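Side-chain contacts in VirK protein (Legionella pneumophila, PDB 5XTA), which is of unknown function but belongs to the VirK family, displays a novel fold and is probably exported by type II secretion: residues A[81-84]-A[85-89]; A[100-103]-A[104-107]. The protein carries 3 engineered substitutions. One frame throughout, in Å; residues are numbered along the deposited sequence. Where two conformers were deposited one is given.

Contact 1 of 2, residues A[81-84]-A[85-89]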
loop_
_atom_site.group_PDB
_atom_site.type_symbol
_atom_site.label_atom_id
_atom_site.label_comp_id
_atom_site.label_asym_id
_atom_site.label_seq_id
_atom_site.Cartn_x
_atom_site.Cartn_y
_atom_site.Cartn_z
ATOM N N ASN A 81 7.345 11.734 13.577
ATOM C CA ASN A 81 8.513 11.598 14.416
ATOM C C ASN A 81 8.059 11.425 15.870
ATOM O O ASN A 81 7.175 12.143 16.321
ATOM C CB ASN A 81 9.351 12.851 14.264
ATOM C CG ASN A 81 10.796 12.636 14.643
ATOM O OD1 ASN A 81 11.115 12.289 15.774
ATOM N ND2 ASN A 81 11.672 12.840 13.694
ATOM N N LEU A 82 8.641 10.478 16.576
ATOM C CA LEU A 82 8.319 10.221 17.970
ATOM C C LEU A 82 9.618 10.024 18.683
ATOM O O LEU A 82 10.423 9.156 18.285
ATOM C CB LEU A 82 7.526 8.945 18.102
ATOM C CG LEU A 82 7.353 8.406 19.504
ATOM C CD1 LEU A 82 6.489 9.371 20.309
ATOM C CD2 LEU A 82 6.744 7.010 19.459
ATOM N N ASP A 83 9.841 10.782 19.746
ATOM C CA ASP A 83 11.086 10.602 20.475
ATOM C C ASP A 83 10.898 9.731 21.706
ATOM O O ASP A 83 9.768 9.423 22.102
ATOM C CB ASP A 83 11.759 11.952 20.758
ATOM C CG ASP A 83 11.042 12.770 21.827
ATOM O OD1 ASP A 83 10.321 12.221 22.697
ATOM O OD2 ASP A 83 11.238 13.995 21.808
ATOM N N SER A 84 12.015 9.326 22.303
ATOM C CA SER A 84 11.965 8.439 23.474
ATOM C C SER A 84 11.291 9.061 24.715
ATOM O O SER A 84 10.909 8.343 25.631
ATOM C CB SER A 84 13.354 7.955 23.852
ATOM O OG SER A 84 14.144 9.041 24.241
ATOM N N GLU A 85 11.140 10.377 24.744
ATOM C CA GLU A 85 10.405 11.032 25.838
ATOM C C GLU A 85 8.877 11.038 25.614
ATOM O O GLU A 85 8.128 11.484 26.476
ATOM C CB GLU A 85 10.931 12.459 26.045
ATOM C CG GLU A 85 12.420 12.543 26.449
ATOM C CD GLU A 85 13.052 13.912 26.144
ATOM O OE1 GLU A 85 12.899 14.401 24.987
ATOM O OE2 GLU A 85 13.689 14.516 27.064
ATOM N N GLY A 86 8.411 10.558 24.471
ATOM C CA GLY A 86 6.983 10.543 24.161
ATOM C C GLY A 86 6.499 11.745 23.378
ATOM O O GLY A 86 5.290 11.871 23.144
ATOM N N ASP A 87 7.411 12.632 22.960
ATOM C CA ASP A 87 7.027 13.843 22.221
ATOM C C ASP A 87 6.938 13.493 20.726
ATOM O O ASP A 87 7.891 12.954 20.154
ATOM C CB ASP A 87 8.037 14.972 22.430
ATOM C CG ASP A 87 8.327 15.245 23.911
ATOM O OD1 ASP A 87 7.372 15.424 24.676
ATOM O OD2 ASP A 87 9.508 15.264 24.309
ATOM N N ALA A 88 5.772 13.737 20.135
ATOM C CA ALA A 88 5.502 13.376 18.772
ATOM C C ALA A 88 5.272 14.636 17.948
ATOM O O ALA A 88 4.706 15.606 18.427
ATOM C CB ALA A 88 4.280 12.474 18.683
ATOM N N SER A 89 5.731 14.617 16.707
ATOM C CA SER A 89 5.353 15.646 15.754
ATOM C C SER A 89 4.957 15.054 14.412
ATOM O O SER A 89 5.420 13.958 14.023
ATOM C CB SER A 89 6.476 16.650 15.576
ATOM O OG SER A 89 7.556 16.095 14.866
HETATM O O HOH W 1 9.322 14.192 18.055
#

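Contact 2 of 2, residues A[100-103]-A[104-107]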
loop_
_atom_site.group_PDB
_atom_site.type_symbol
_atom_site.label_atom_id
_atom_site.label_comp_id
_atom_site.label_asym_id
_atom_site.label_seq_id
_atom_site.Cartn_x
_atom_site.Cartn_y
_atom_site.Cartn_z
ATOM N N TYR A 100 5.294 18.670 -8.360
ATOM C CA TYR A 100 6.040 18.580 -7.089
ATOM C C TYR A 100 6.433 19.918 -6.443
ATOM O O TYR A 100 7.182 19.925 -5.470
ATOM C CB TYR A 100 7.242 17.644 -7.156
ATOM C CG TYR A 100 6.813 16.205 -7.053
ATOM C CD1 TYR A 100 6.348 15.677 -5.845
ATOM C CD2 TYR A 100 6.844 15.384 -8.177
ATOM C CE1 TYR A 100 5.961 14.346 -5.757
ATOM C CE2 TYR A 100 6.457 14.065 -8.098
ATOM C CZ TYR A 100 6.008 13.557 -6.889
ATOM O OH TYR A 100 5.589 12.254 -6.877
ATOM N N GLU A 101 5.889 21.023 -6.938
ATOM C CA GLU A 101 6.111 22.319 -6.312
ATOM C C GLU A 101 5.447 22.274 -4.924
ATOM O O GLU A 101 4.338 21.740 -4.785
ATOM C CB GLU A 101 5.557 23.454 -7.215
ATOM C CG GLU A 101 5.089 24.748 -6.512
ATOM C CD GLU A 101 4.167 25.626 -7.362
ATOM O OE1 GLU A 101 3.989 25.350 -8.566
ATOM O OE2 GLU A 101 3.603 26.604 -6.821
ATOM N N ARG A 102 6.137 22.823 -3.922
ATOM C CA ARG A 102 5.638 22.897 -2.549
ATOM C C ARG A 102 4.597 24.013 -2.447
ATOM O O ARG A 102 4.882 25.157 -2.788
ATOM C CB ARG A 102 6.818 23.168 -1.585
ATOM C CG ARG A 102 6.472 23.124 -0.098
ATOM C CD ARG A 102 7.684 23.409 0.799
ATOM N NE ARG A 102 7.315 24.032 2.095
ATOM C CZ ARG A 102 6.878 25.287 2.254
ATOM N NH1 ARG A 102 6.724 26.089 1.198
ATOM N NH2 ARG A 102 6.584 25.756 3.471
ATOM N N LEU A 103 3.401 23.692 -1.972
ATOM C CA LEU A 103 2.336 24.680 -1.807
ATOM C C LEU A 103 2.230 25.214 -0.393
ATOM O O LEU A 103 1.628 26.255 -0.169
ATOM C CB LEU A 103 0.988 24.098 -2.206
ATOM C CG LEU A 103 0.741 23.662 -3.658
ATOM C CD1 LEU A 103 -0.682 24.071 -4.076
ATOM C CD2 LEU A 103 1.729 24.205 -4.667
ATOM N N GLY A 104 2.781 24.496 0.570
ATOM C CA GLY A 104 2.647 24.899 1.946
ATOM C C GLY A 104 3.032 23.761 2.849
ATOM O O GLY A 104 3.287 22.631 2.405
ATOM N N SER A 105 3.107 24.068 4.122
ATOM C CA SER A 105 3.393 23.045 5.113
ATOM C C SER A 105 2.807 23.456 6.410
ATOM O O SER A 105 2.601 24.653 6.653
ATOM C CB SER A 105 4.902 22.810 5.263
ATOM O OG SER A 105 5.616 24.005 5.529
ATOM N N TYR A 106 2.508 22.470 7.234
ATOM C CA TYR A 106 2.055 22.749 8.574
ATOM C C TYR A 106 2.464 21.613 9.488
ATOM O O TYR A 106 2.786 20.518 9.029
ATOM C CB TYR A 106 0.551 23.007 8.591
ATOM C CG TYR A 106 -0.273 21.915 7.968
ATOM C CD1 TYR A 106 -0.595 21.926 6.603
ATOM C CD2 TYR A 106 -0.739 20.853 8.744
ATOM C CE1 TYR A 106 -1.349 20.896 6.035
ATOM C CE2 TYR A 106 -1.492 19.822 8.190
ATOM C CZ TYR A 106 -1.801 19.846 6.834
ATOM O OH TYR A 106 -2.540 18.811 6.288
ATOM N N GLN A 107 2.497 21.903 10.777
ATOM C CA GLN A 107 2.988 20.959 11.758
ATOM C C GLN A 107 2.123 20.873 12.991
ATOM O O GLN A 107 1.582 21.888 13.456
ATOM C CB GLN A 107 4.412 21.318 12.139
ATOM C CG GLN A 107 4.945 20.479 13.290
ATOM C CD GLN A 107 6.443 20.472 13.398
ATOM O OE1 GLN A 107 7.159 20.449 12.390
ATOM N NE2 GLN A 107 6.939 20.478 14.633
#

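Contact 1 of 2, residues A[81-84]-A[85-89]
Asp83 closes the hairpin by bending its carboxylate toward the amides of Glu85 and Asp87. CG stands between the backbone N and the carbonyl carbon (chi1 72°), which brings OD1 over the turn. Asp83 OD1 accepts Asp87 N at 3.0 Å, met from above the carboxylate plane, and a weak, bent bond from Glu85 N at 2.9 Å, in the manner of an Asx turn. A short acidic side chain suits this place because it can reach two amides of the turn at once.

The backbone forms a type I turn from Asp83 to Gly86 with a G1 bulge: Asp83 O receives Gly86 N, while Asp83 N gives to Asp87 O at 2.9 Å. Gly86 takes up the positive phi (94°) that this bulge needs and that glycine adopts easily.

The price is crowding of acids. Asp87 OD2 comes within 3.3 Å of Asp83 OD2, the two carboxylates turned 79° apart, and Glu85 OE1 is also near; Lys111, salt-bridged to Asp87 OD1, probably eases the repulsion.

On the other face Leu82 CD1 lies 4.1 Å from Ala88 CB, a non-hydrogen-bonded pair whose small alanine lets the leucine lean across. Leu82 continues onto Phe7 and Ile10 of helix 7-15, while Ser89 packs against strand 102-111 and Asn81 against strand 54-63.

Contact 2 of 2, residues A[100-103]-A[104-107]
Arg102 reaches along its own strand to Ser105, where Arg102 NH2 donates to Ser105 OG at 2.9 Å. The bond is moderately bent (141° at the hydrogen), and the hydroxyl oxygen sits 26° out of the guanidinium plane. The arginine chain runs extended from CG to NE, and the turn about the CD–NE bond (chi4 -71°) swings the planar group over the backbone. One face of the guanidinium lies over the Gly104–Ser105 peptide, with Gly104 C 4.0 Å above the plane and offset toward the rim; Ser105 N lies over the same face. Closer to the main chain, Arg102 CG passes 4.0 Å from Gly104 N. Glycine suits this place because, at the backbone angles Gly104 adopts, a CB would clash with the carbonyl O of Leu103; serine offers a short hydroxyl.

In a regular strand residues three apart face opposite ways. Here Leu103 turns toward helical angles and Gly104 is almost fully extended. Both bond to Val94, Gly104 through its carbonyl, while Gly104 N is buried without a partner, an arrangement consistent with a beta bulge at the start of strand 102-111. This irregularity probably brings Arg102 and Ser105 onto the same side, within reach of each other.

Farther out, Arg102 also packs on Thr93 of the neighbouring strand 87-96, its partner in a beta hairpin. In the loop that leads into strand 102-111, Ser99 OG accepts Glu101 N, and Tyr100 rests on Pro73 of the second subunit.

Contacts 1 and 2 follow one another along the chain and lie in one antiparallel sheet, their centres about 22 Å apart. Contact 1 is the turn between strands 74-83 and 87-96; contact 2 opens strand 102-111, which returns alongside strand 87-96. The two touch directly where Ser89 CB lies 4.0 Å from Gln107 NE2, at the far ends of their segments. The turn of contact 1 is also tied to the end of strand 102-111, since Ala88 pairs with Cys110, which forms a disulfide with Cys29, and Lys111 grips Asp87. Contact 2 lies nearer the surface, and its own first segment reaches the second subunit. No active site or ligand is established near either one.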